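Local atomic coordinates of maintenance of ploidy protein MOB1 (Saccharomyces cerevisiae, PDB entry 2HJN), a protein that binds and activates the protein kinase DBF2, enabling its phosphorylation by CDC15 in late anaphase within the mitotic exit network. Residues 28-33 / 86-91; 138-143 / 175-180; 151-156 / 168-173. All coordinates share one frame; numbering follows the deposited sequence.

Contact 1: residues 28-33 / 86-91; sequences PSHQKP and FYNQIN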
loop_
_atom_site.group_PDB
_atom_site.type_symbol
_atom_site.label_atom_id
_atom_site.label_comp_id
_atom_site.label_asym_id
_atom_site.label_seq_id
_atom_site.Cartn_x
_atom_site.Cartn_y
_atom_site.Cartn_z
ATOM N N PRO A 28 -8.092 1.353 -7.189
ATOM C CA PRO A 28 -6.753 1.670 -7.686
ATOM C C PRO A 28 -6.492 1.173 -9.115
ATOM O O PRO A 28 -7.131 0.241 -9.573
ATOM C CB PRO A 28 -5.817 1.016 -6.627
ATOM C CG PRO A 28 -6.738 0.816 -5.359
ATOM C CD PRO A 28 -8.055 0.423 -6.045
ATOM N N SER A 29 -5.625 1.870 -9.842
ATOM C CA SER A 29 -5.092 1.469 -11.129
ATOM C C SER A 29 -3.658 2.019 -11.242
ATOM O O SER A 29 -3.436 3.220 -11.205
ATOM C CB SER A 29 -5.907 2.015 -12.323
ATOM O OG SER A 29 -5.341 1.604 -13.584
ATOM N N HIS A 30 -2.686 1.131 -11.386
ATOM C CA HIS A 30 -1.314 1.485 -11.636
ATOM C C HIS A 30 -1.138 1.948 -13.105
ATOM O O HIS A 30 -1.731 1.376 -14.041
ATOM C CB HIS A 30 -0.446 0.227 -11.361
ATOM C CG HIS A 30 1.028 0.469 -11.433
ATOM N ND1 HIS A 30 1.803 -0.013 -12.461
ATOM C CD2 HIS A 30 1.877 1.098 -10.577
ATOM C CE1 HIS A 30 3.063 0.340 -12.257
ATOM N NE2 HIS A 30 3.135 1.019 -11.129
ATOM N N GLN A 31 -0.268 2.929 -13.296
ATOM C CA GLN A 31 0.088 3.479 -14.602
ATOM C C GLN A 31 1.469 2.979 -15.039
ATOM O O GLN A 31 2.438 3.053 -14.299
ATOM C CB GLN A 31 0.102 5.017 -14.581
ATOM C CG GLN A 31 0.382 5.689 -15.950
ATOM C CD GLN A 31 -0.706 5.531 -16.951
ATOM O OE1 GLN A 31 -1.884 5.315 -16.605
ATOM N NE2 GLN A 31 -0.336 5.613 -18.229
ATOM N N LYS A 32 1.540 2.443 -16.240
ATOM C CA LYS A 32 2.836 2.020 -16.777
ATOM C C LYS A 32 3.841 3.202 -16.850
ATOM O O LYS A 32 3.469 4.348 -17.188
ATOM C CB LYS A 32 2.664 1.295 -18.140
ATOM C CG LYS A 32 2.329 2.201 -19.300
ATOM C CD LYS A 32 3.066 1.750 -20.566
ATOM C CE LYS A 32 3.110 2.872 -21.581
ATOM N NZ LYS A 32 3.790 2.405 -22.840
ATOM N N PRO A 33 5.106 2.946 -16.506
ATOM C CA PRO A 33 6.067 4.058 -16.475
ATOM C C PRO A 33 6.196 4.763 -17.836
ATOM O O PRO A 33 5.996 4.155 -18.891
ATOM C CB PRO A 33 7.386 3.386 -16.072
ATOM C CG PRO A 33 7.184 1.893 -16.479
ATOM C CD PRO A 33 5.738 1.648 -16.163
ATOM N N PHE A 86 4.715 10.071 -9.483
ATOM C CA PHE A 86 3.965 10.632 -8.338
ATOM C C PHE A 86 2.518 10.138 -8.258
ATOM O O PHE A 86 1.960 9.868 -7.174
ATOM C CB PHE A 86 3.990 12.158 -8.360
ATOM C CG PHE A 86 5.353 12.741 -8.040
ATOM C CD1 PHE A 86 6.176 12.136 -7.114
ATOM C CD2 PHE A 86 5.794 13.889 -8.683
ATOM C CE1 PHE A 86 7.458 12.664 -6.828
ATOM C CE2 PHE A 86 7.069 14.439 -8.397
ATOM C CZ PHE A 86 7.905 13.822 -7.488
ATOM N N TYR A 87 1.940 9.986 -9.433
ATOM C CA TYR A 87 0.586 9.411 -9.569
ATOM C C TYR A 87 0.605 7.992 -8.959
ATOM O O TYR A 87 -0.294 7.580 -8.216
ATOM C CB TYR A 87 0.173 9.334 -11.056
ATOM C CG TYR A 87 -0.985 8.363 -11.251
ATOM C CD1 TYR A 87 -2.295 8.840 -11.237
ATOM C CD2 TYR A 87 -0.779 6.973 -11.385
ATOM C CE1 TYR A 87 -3.381 7.991 -11.398
ATOM C CE2 TYR A 87 -1.876 6.102 -11.506
ATOM C CZ TYR A 87 -3.174 6.640 -11.503
ATOM O OH TYR A 87 -4.308 5.883 -11.577
ATOM N N ASN A 88 1.646 7.237 -9.277
ATOM C CA ASN A 88 1.700 5.856 -8.804
ATOM C C ASN A 88 1.889 5.737 -7.268
ATOM O O ASN A 88 1.310 4.847 -6.640
ATOM C CB ASN A 88 2.791 5.026 -9.592
ATOM C CG ASN A 88 2.313 4.473 -10.948
ATOM O OD1 ASN A 88 1.135 4.263 -11.184
ATOM N ND2 ASN A 88 3.286 4.155 -11.828
ATOM N N GLN A 89 2.683 6.625 -6.661
ATOM C CA GLN A 89 2.793 6.680 -5.185
ATOM C C GLN A 89 1.439 7.039 -4.531
ATOM O O GLN A 89 1.049 6.462 -3.482
ATOM C CB GLN A 89 3.922 7.678 -4.773
ATOM C CG GLN A 89 5.332 7.200 -5.264
ATOM C CD GLN A 89 6.428 8.202 -5.027
ATOM O OE1 GLN A 89 6.339 9.010 -4.099
ATOM N NE2 GLN A 89 7.496 8.161 -5.867
ATOM N N ILE A 90 0.686 7.958 -5.147
ATOM C CA ILE A 90 -0.623 8.431 -4.557
ATOM C C ILE A 90 -1.678 7.316 -4.724
ATOM O O ILE A 90 -2.424 7.006 -3.808
ATOM C CB ILE A 90 -1.084 9.749 -5.212
ATOM C CG1 ILE A 90 -0.220 10.916 -4.759
ATOM C CG2 ILE A 90 -2.540 10.053 -4.858
ATOM C CD1 ILE A 90 -0.332 12.176 -5.749
ATOM N N ASN A 91 -1.665 6.669 -5.886
ATOM C CA ASN A 91 -2.437 5.452 -6.122
ATOM C C ASN A 91 -2.179 4.347 -5.070
ATOM O O ASN A 91 -3.151 3.771 -4.530
ATOM C CB ASN A 91 -2.163 4.882 -7.549
ATOM C CG ASN A 91 -3.073 3.730 -7.875
ATOM O OD1 ASN A 91 -4.313 3.900 -7.949
ATOM N ND2 ASN A 91 -2.494 2.532 -8.056
#

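Contact 2: residues 138-143 / 175-180; sequences CLMRWC and RRLFRV. With SO4 (sulfate ion), chain C.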
loop_
_atom_site.group_PDB
_atom_site.type_symbol
_atom_site.label_atom_id
_atom_site.label_comp_id
_atom_site.label_asym_id
_atom_site.label_seq_id
_atom_site.Cartn_x
_atom_site.Cartn_y
_atom_site.Cartn_z
ATOM N N CYS A 138 -12.587 10.076 -10.101
ATOM C CA CYS A 138 -12.665 10.913 -11.308
ATOM C C CYS A 138 -11.310 11.551 -11.637
ATOM O O CYS A 138 -10.889 11.584 -12.809
ATOM C CB CYS A 138 -13.697 12.034 -11.072
ATOM S SG CYS A 138 -15.463 11.478 -11.105
ATOM N N LEU A 139 -10.661 12.129 -10.617
ATOM C CA LEU A 139 -9.389 12.802 -10.796
ATOM C C LEU A 139 -8.324 11.849 -11.275
ATOM O O LEU A 139 -7.606 12.185 -12.219
ATOM C CB LEU A 139 -8.875 13.500 -9.522
ATOM C CG LEU A 139 -7.515 14.207 -9.429
ATOM C CD1 LEU A 139 -7.492 15.156 -8.220
ATOM C CD2 LEU A 139 -6.372 13.293 -9.168
HETATM N N MSE A 140 -8.169 10.713 -10.596
HETATM C CA MSE A 140 -7.104 9.736 -10.950
HETATM C C MSE A 140 -7.341 9.142 -12.330
HETATM O O MSE A 140 -6.398 9.008 -13.094
HETATM C CB MSE A 140 -7.024 8.613 -9.927
HETATM C CG MSE A 140 -6.645 9.103 -8.527
HETATM SE SE MSE A 140 -4.825 9.931 -8.373
HETATM C CE MSE A 140 -3.956 8.248 -7.917
ATOM N N ARG A 141 -8.584 8.772 -12.656
ATOM C CA ARG A 141 -8.919 8.290 -14.023
ATOM C C ARG A 141 -8.660 9.388 -15.076
ATOM O O ARG A 141 -8.255 9.088 -16.174
ATOM C CB ARG A 141 -10.392 7.812 -14.153
ATOM C CG ARG A 141 -10.783 6.452 -13.450
ATOM C CD ARG A 141 -9.811 5.245 -13.622
ATOM N NE ARG A 141 -8.561 5.322 -12.831
ATOM C CZ ARG A 141 -8.434 5.110 -11.530
ATOM N NH1 ARG A 141 -9.469 4.833 -10.750
ATOM N NH2 ARG A 141 -7.235 5.206 -10.984
ATOM N N TRP A 142 -8.918 10.645 -14.728
ATOM C CA TRP A 142 -8.567 11.782 -15.631
ATOM C C TRP A 142 -7.028 11.878 -15.860
ATOM O O TRP A 142 -6.554 12.120 -17.002
ATOM C CB TRP A 142 -9.155 13.122 -15.124
ATOM C CG TRP A 142 -8.727 14.306 -15.971
ATOM C CD1 TRP A 142 -9.322 14.787 -17.104
ATOM C CD2 TRP A 142 -7.592 15.118 -15.730
ATOM N NE1 TRP A 142 -8.629 15.893 -17.576
ATOM C CE2 TRP A 142 -7.548 16.105 -16.755
ATOM C CE3 TRP A 142 -6.625 15.147 -14.713
ATOM C CZ2 TRP A 142 -6.539 17.063 -16.821
ATOM C CZ3 TRP A 142 -5.587 16.101 -14.807
ATOM C CH2 TRP A 142 -5.578 17.061 -15.829
ATOM N N CYS A 143 -6.244 11.685 -14.790
ATOM C CA CYS A 143 -4.779 11.694 -14.951
ATOM C C CYS A 143 -4.298 10.601 -15.919
ATOM O O CYS A 143 -3.436 10.866 -16.765
ATOM C CB CYS A 143 -4.055 11.571 -13.592
ATOM S SG CYS A 143 -4.237 13.006 -12.539
ATOM N N ARG A 175 -1.167 20.251 -9.484
ATOM C CA ARG A 175 -2.124 20.977 -8.631
ATOM C C ARG A 175 -3.260 20.051 -8.122
ATOM O O ARG A 175 -3.650 20.058 -6.935
ATOM C CB ARG A 175 -2.739 22.176 -9.385
ATOM C CG ARG A 175 -1.933 23.431 -9.427
ATOM C CD ARG A 175 -2.816 24.649 -9.934
ATOM N NE ARG A 175 -3.676 24.408 -11.118
ATOM C CZ ARG A 175 -3.343 24.701 -12.382
ATOM N NH1 ARG A 175 -2.146 25.206 -12.686
ATOM N NH2 ARG A 175 -4.200 24.474 -13.356
ATOM N N ARG A 176 -3.808 19.248 -9.028
ATOM C CA ARG A 176 -4.842 18.260 -8.641
ATOM C C ARG A 176 -4.357 17.098 -7.733
ATOM O O ARG A 176 -5.018 16.757 -6.728
ATOM C CB ARG A 176 -5.538 17.773 -9.904
ATOM C CG ARG A 176 -6.200 18.972 -10.641
ATOM C CD ARG A 176 -6.874 18.564 -11.948
ATOM N NE ARG A 176 -7.195 19.711 -12.783
ATOM C CZ ARG A 176 -8.016 19.668 -13.834
ATOM N NH1 ARG A 176 -8.627 18.523 -14.185
ATOM N NH2 ARG A 176 -8.212 20.771 -14.553
ATOM N N LEU A 177 -3.211 16.487 -8.055
ATOM C CA LEU A 177 -2.693 15.405 -7.217
ATOM C C LEU A 177 -2.442 15.878 -5.780
ATOM O O LEU A 177 -2.680 15.126 -4.825
ATOM C CB LEU A 177 -1.420 14.813 -7.848
ATOM C CG LEU A 177 -1.606 14.021 -9.160
ATOM C CD1 LEU A 177 -0.251 13.491 -9.715
ATOM C CD2 LEU A 177 -2.629 12.876 -9.044
ATOM N N PHE A 178 -1.994 17.126 -5.615
ATOM C CA PHE A 178 -1.828 17.711 -4.249
ATOM C C PHE A 178 -3.081 17.626 -3.406
ATOM O O PHE A 178 -2.970 17.275 -2.259
ATOM C CB PHE A 178 -1.294 19.173 -4.252
ATOM C CG PHE A 178 -0.933 19.698 -2.850
ATOM C CD1 PHE A 178 0.396 19.727 -2.413
ATOM C CD2 PHE A 178 -1.933 20.189 -1.999
ATOM C CE1 PHE A 178 0.723 20.189 -1.139
ATOM C CE2 PHE A 178 -1.623 20.633 -0.679
ATOM C CZ PHE A 178 -0.302 20.629 -0.264
ATOM N N ARG A 179 -4.259 17.963 -3.965
ATOM C CA ARG A 179 -5.551 17.863 -3.254
ATOM C C ARG A 179 -5.809 16.445 -2.669
ATOM O O ARG A 179 -6.512 16.317 -1.674
ATOM C CB ARG A 179 -6.723 18.229 -4.208
ATOM C CG ARG A 179 -6.642 19.724 -4.685
ATOM C CD ARG A 179 -7.602 20.200 -5.761
ATOM N NE ARG A 179 -7.121 21.518 -6.171
ATOM C CZ ARG A 179 -7.249 22.058 -7.372
ATOM N NH1 ARG A 179 -7.874 21.410 -8.326
ATOM N NH2 ARG A 179 -6.748 23.283 -7.604
ATOM N N VAL A 180 -5.282 15.400 -3.329
ATOM C CA VAL A 180 -5.411 13.995 -2.825
ATOM C C VAL A 180 -4.550 13.827 -1.585
ATOM O O VAL A 180 -5.009 13.266 -0.579
ATOM C CB VAL A 180 -5.033 12.941 -3.899
ATOM C CG1 VAL A 180 -5.256 11.522 -3.337
ATOM C CG2 VAL A 180 -5.880 13.166 -5.216
HETATM S S SO4 C . -7.395 23.477 -11.609
HETATM O O1 SO4 C . -6.152 23.250 -12.355
HETATM O O2 SO4 C . -7.043 24.340 -10.468
HETATM O O3 SO4 C . -8.462 23.996 -12.448
HETATM O O4 SO4 C . -7.995 22.269 -11.072
#

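Contact 3: residues 151-156 / 168-173; sequences SLFPSK and RVIQPI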
loop_
_atom_site.group_PDB
_atom_site.type_symbol
_atom_site.label_atom_id
_atom_site.label_comp_id
_atom_site.label_asym_id
_atom_site.label_seq_id
_atom_site.Cartn_x
_atom_site.Cartn_y
_atom_site.Cartn_z
ATOM N N SER A 151 -0.748 12.648 -27.928
ATOM C CA SER A 151 -0.489 14.059 -28.260
ATOM C C SER A 151 0.002 14.893 -27.059
ATOM O O SER A 151 0.367 16.076 -27.216
ATOM C CB SER A 151 -1.762 14.711 -28.840
ATOM O OG SER A 151 -2.693 15.084 -27.811
ATOM N N LEU A 152 -0.041 14.301 -25.854
ATOM C CA LEU A 152 0.378 15.009 -24.657
ATOM C C LEU A 152 1.643 14.362 -24.141
ATOM O O LEU A 152 2.656 15.033 -23.961
ATOM C CB LEU A 152 -0.744 15.032 -23.599
ATOM C CG LEU A 152 -2.042 15.795 -23.934
ATOM C CD1 LEU A 152 -3.060 15.666 -22.801
ATOM C CD2 LEU A 152 -1.858 17.311 -24.334
ATOM N N PHE A 153 1.570 13.038 -23.961
ATOM C CA PHE A 153 2.628 12.224 -23.455
ATOM C C PHE A 153 3.035 11.242 -24.566
ATOM O O PHE A 153 2.425 10.179 -24.707
ATOM C CB PHE A 153 2.135 11.478 -22.197
ATOM C CG PHE A 153 2.091 12.340 -20.934
ATOM C CD1 PHE A 153 1.000 13.149 -20.652
ATOM C CD2 PHE A 153 3.125 12.279 -20.011
ATOM C CE1 PHE A 153 0.946 13.943 -19.455
ATOM C CE2 PHE A 153 3.085 13.049 -18.835
ATOM C CZ PHE A 153 1.984 13.903 -18.578
ATOM N N PRO A 154 4.029 11.612 -25.384
ATOM C CA PRO A 154 4.387 10.743 -26.512
ATOM C C PRO A 154 4.794 9.331 -26.038
ATOM O O PRO A 154 5.604 9.191 -25.113
ATOM C CB PRO A 154 5.547 11.485 -27.189
ATOM C CG PRO A 154 5.957 12.563 -26.227
ATOM C CD PRO A 154 4.837 12.835 -25.332
ATOM N N SER A 155 4.187 8.305 -26.617
ATOM C CA SER A 155 4.421 6.933 -26.171
ATOM C C SER A 155 5.453 6.204 -27.040
ATOM O O SER A 155 5.580 4.973 -26.976
ATOM C CB SER A 155 3.106 6.144 -26.142
ATOM O OG SER A 155 2.771 5.677 -27.446
ATOM N N LYS A 156 6.196 6.968 -27.838
ATOM C CA LYS A 156 7.309 6.416 -28.597
ATOM C C LYS A 156 8.503 7.363 -28.509
ATOM O O LYS A 156 8.356 8.514 -28.092
ATOM C CB LYS A 156 6.894 6.141 -30.054
ATOM C CG LYS A 156 6.272 7.328 -30.781
ATOM C CD LYS A 156 5.099 6.918 -31.670
ATOM C CE LYS A 156 4.517 8.127 -32.393
ATOM N NZ LYS A 156 5.429 8.636 -33.472
ATOM N N ARG A 168 0.694 23.784 -19.379
ATOM C CA ARG A 168 -0.654 23.384 -19.772
ATOM C C ARG A 168 -1.004 21.941 -19.395
ATOM O O ARG A 168 -2.181 21.587 -19.339
ATOM C CB ARG A 168 -0.818 23.544 -21.259
ATOM N N VAL A 169 0.003 21.093 -19.211
ATOM C CA VAL A 169 -0.274 19.679 -18.880
ATOM C C VAL A 169 0.240 19.307 -17.493
ATOM O O VAL A 169 -0.540 18.851 -16.631
ATOM C CB VAL A 169 0.333 18.706 -19.908
ATOM C CG1 VAL A 169 -0.204 17.267 -19.672
ATOM C CG2 VAL A 169 0.001 19.129 -21.367
ATOM N N ILE A 170 1.543 19.512 -17.278
ATOM C CA ILE A 170 2.195 19.136 -16.002
ATOM C C ILE A 170 1.612 19.893 -14.782
ATOM O O ILE A 170 1.181 19.268 -13.770
ATOM C CB ILE A 170 3.758 19.237 -16.093
ATOM C CG1 ILE A 170 4.370 18.198 -17.076
ATOM C CG2 ILE A 170 4.401 19.114 -14.701
ATOM C CD1 ILE A 170 4.327 16.669 -16.566
ATOM N N GLN A 171 1.532 21.215 -14.864
ATOM C CA GLN A 171 1.066 22.020 -13.706
ATOM C C GLN A 171 -0.333 21.766 -13.183
ATOM O O GLN A 171 -0.528 21.679 -11.958
ATOM C CB GLN A 171 1.319 23.531 -13.902
ATOM C CG GLN A 171 2.686 23.914 -13.426
ATOM C CD GLN A 171 3.033 25.350 -13.714
ATOM O OE1 GLN A 171 2.924 26.199 -12.826
ATOM N NE2 GLN A 171 3.441 25.647 -14.961
ATOM N N PRO A 172 -1.326 21.651 -14.097
ATOM C CA PRO A 172 -2.685 21.244 -13.705
ATOM C C PRO A 172 -2.714 19.846 -13.029
ATOM O O PRO A 172 -3.371 19.686 -11.994
ATOM C CB PRO A 172 -3.440 21.261 -15.032
ATOM C CG PRO A 172 -2.608 22.350 -15.921
ATOM C CD PRO A 172 -1.225 21.998 -15.542
ATOM N N ILE A 173 -1.967 18.883 -13.570
ATOM C CA ILE A 173 -1.883 17.557 -12.971
ATOM C C ILE A 173 -1.299 17.586 -11.542
ATOM O O ILE A 173 -1.870 16.972 -10.640
ATOM C CB ILE A 173 -1.059 16.538 -13.855
ATOM C CG1 ILE A 173 -1.799 16.200 -15.168
ATOM C CG2 ILE A 173 -0.875 15.204 -13.094
ATOM C CD1 ILE A 173 -0.822 15.485 -16.230
#

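Contact 1: residues 28-33 / 86-91
N88 holds the backbone of Q31 with both ends of its amide. Its OD1 accepts Q31 N at 2.9 Å on a lone pair, and its ND2 donates to Q31 O at 2.8 Å, with the acceptor in the amide plane. Both N-H...O angles, at least 170°, indicate that this two-point grip fixes the rotation of the amide. Y87 OH gives a third bond, 2.8 Å to S29 O, in that carbonyl's plane. N91, with CG anti to the backbone N (chi1 -173°), brings OD1 to S29 N at 3.1 Å, the donor tilted from the carbonyl plane; the same oxygen also bonds Y26. Packing follows: the H30 ring lies almost parallel to the N88 amide, planes 10° apart, and CD2 of H30 comes within 3.4 Å of CG of N88. H30 NE2 is bonded to E194 of the second subunit, so the ring also belongs to the homodimer interface. Q31 CB rests 3.8 Å from CE2 of Y87, while its amide turns off to D148 and Q144. An irregular, extended loop is thus fastened along helix 75-97 by side chains of the helix, with helix 132-147 alongside, touching S29, Q31 and Y87.

Contact 2: residues 138-143 / 175-180
R176, stacked on W142 across the contact, shares O4 of a bound sulfate with R179, though its own hold is weak. R179 NH1 donates to O4 at 2.9 Å with a nearly straight N-H...O angle of 168°, whereas the bond from R176 NE to the same oxygen is strongly bent. R179 NH2 holds O2 at 3.1 Å, giving that guanidinium a two-point, edge-on grip, and R175 brings its own edge to O1. The sulfate itself probably comes from the crystallisation liquor.

R176 links this anion site to helix 132-147. Its chain is extended from CG to NE, and the guanidinium lies over one face of the W142 indole, planes 25° apart. NH1 sits 3.5 Å above the ring plane, and CZ lies 4.3 Å from the six-membered ring centroid, close to the ring normal, which meets the geometry of a cation-pi stack.

Alongside this stack the contact is apolar. L139, with CG anti to the backbone N, reaches over to place CD1 3.7 Å from CB of R176 and CD2 3.8 Å from CD2 of L177. That L177 methyl also meets SE of M140 and SG of C143, while CG2 of V180 packs on L139.

No hydrogen bond crosses between the helices, which run roughly antiparallel at 144°. Their joint therefore relies on apolar contacts inside and the cation-pi stack at the partly exposed side, and the clustered arginines are consistent with a basic surface able to receive an anionic group.

Contact 3: residues 151-156 / 168-173
All four contacts between L152 or F153 and the helical residues 168-173 are apolar; no hydrogen bond crosses. They divide into an aromatic set and a smaller aliphatic one.

In the aromatic set, the far edge of the F153 ring, CE1 and CZ, does the touching. CE1 lies 3.5 Å from CG1 of V169, the shortest approach of the contact. CZ meets two isoleucine methyls, CD1 of I173 at 4.0 Å and CD1 of I170 at 4.1 Å. The I173 methyl lies at the ring edge, near its plane, with the two side chains coming from opposite directions; the F153 and V169 side chains instead slide past each other in opposite directions, and those of F153 and I170 cross at about a right angle. F153 has CG anti to its carbonyl carbon (chi1 -78°), which carries the ring across to the helix although its CB starts out alongside. An alanine here is likely to leave a gap facing V169, I170 and I173, with their methyls robbed of the ring edge they pack against.

The aliphatic set is one pair: CD2 of L152 on CG2 of V169 at 3.9 Å, their side chains meeting at a slant. V169 therefore divides its methyls, CG1 to the phenylalanine and CG2 to the leucine.

The backbone geometry on the helix side is irregular: a wider pi-type turn spans 168-170, and the helix is kinked where P172, having no N-H, makes no bond to the preceding turn.

The loop 151-156 follows helix 132-147 and leads toward helix 165-187, so the contact folds it back against the helix that comes next. F153 also meets F147 and F165 edge-to-face and touches A80 of helix 75-97, while I170 and I173 reach C83 of that same helix.

Overall arrangement
Contacts 2 and 3 are largely buried and share helix 165-187, which helix 132-147 meets in the first and the loop after that helix in the second; I173 touches both W142 and C143, joining contacts 2 and 3 directly. Contact 1 is only partly buried and sits against the second subunit. Its chemistry is mainly polar, with helix side chains bonding loop backbone, whereas contact 3 is wholly apolar and contact 2 combines an apolar interior with a partly exposed cation-pi stack and arginines on a sulfate. Contacts 1 and 2 also touch: Y87 OH lies 3.1 Å from R141 NH2, and I90 packs on V180. Contact 2, centred about 6 Å from the chain centre, is the most central; contact 3, at about 16 Å, the most peripheral.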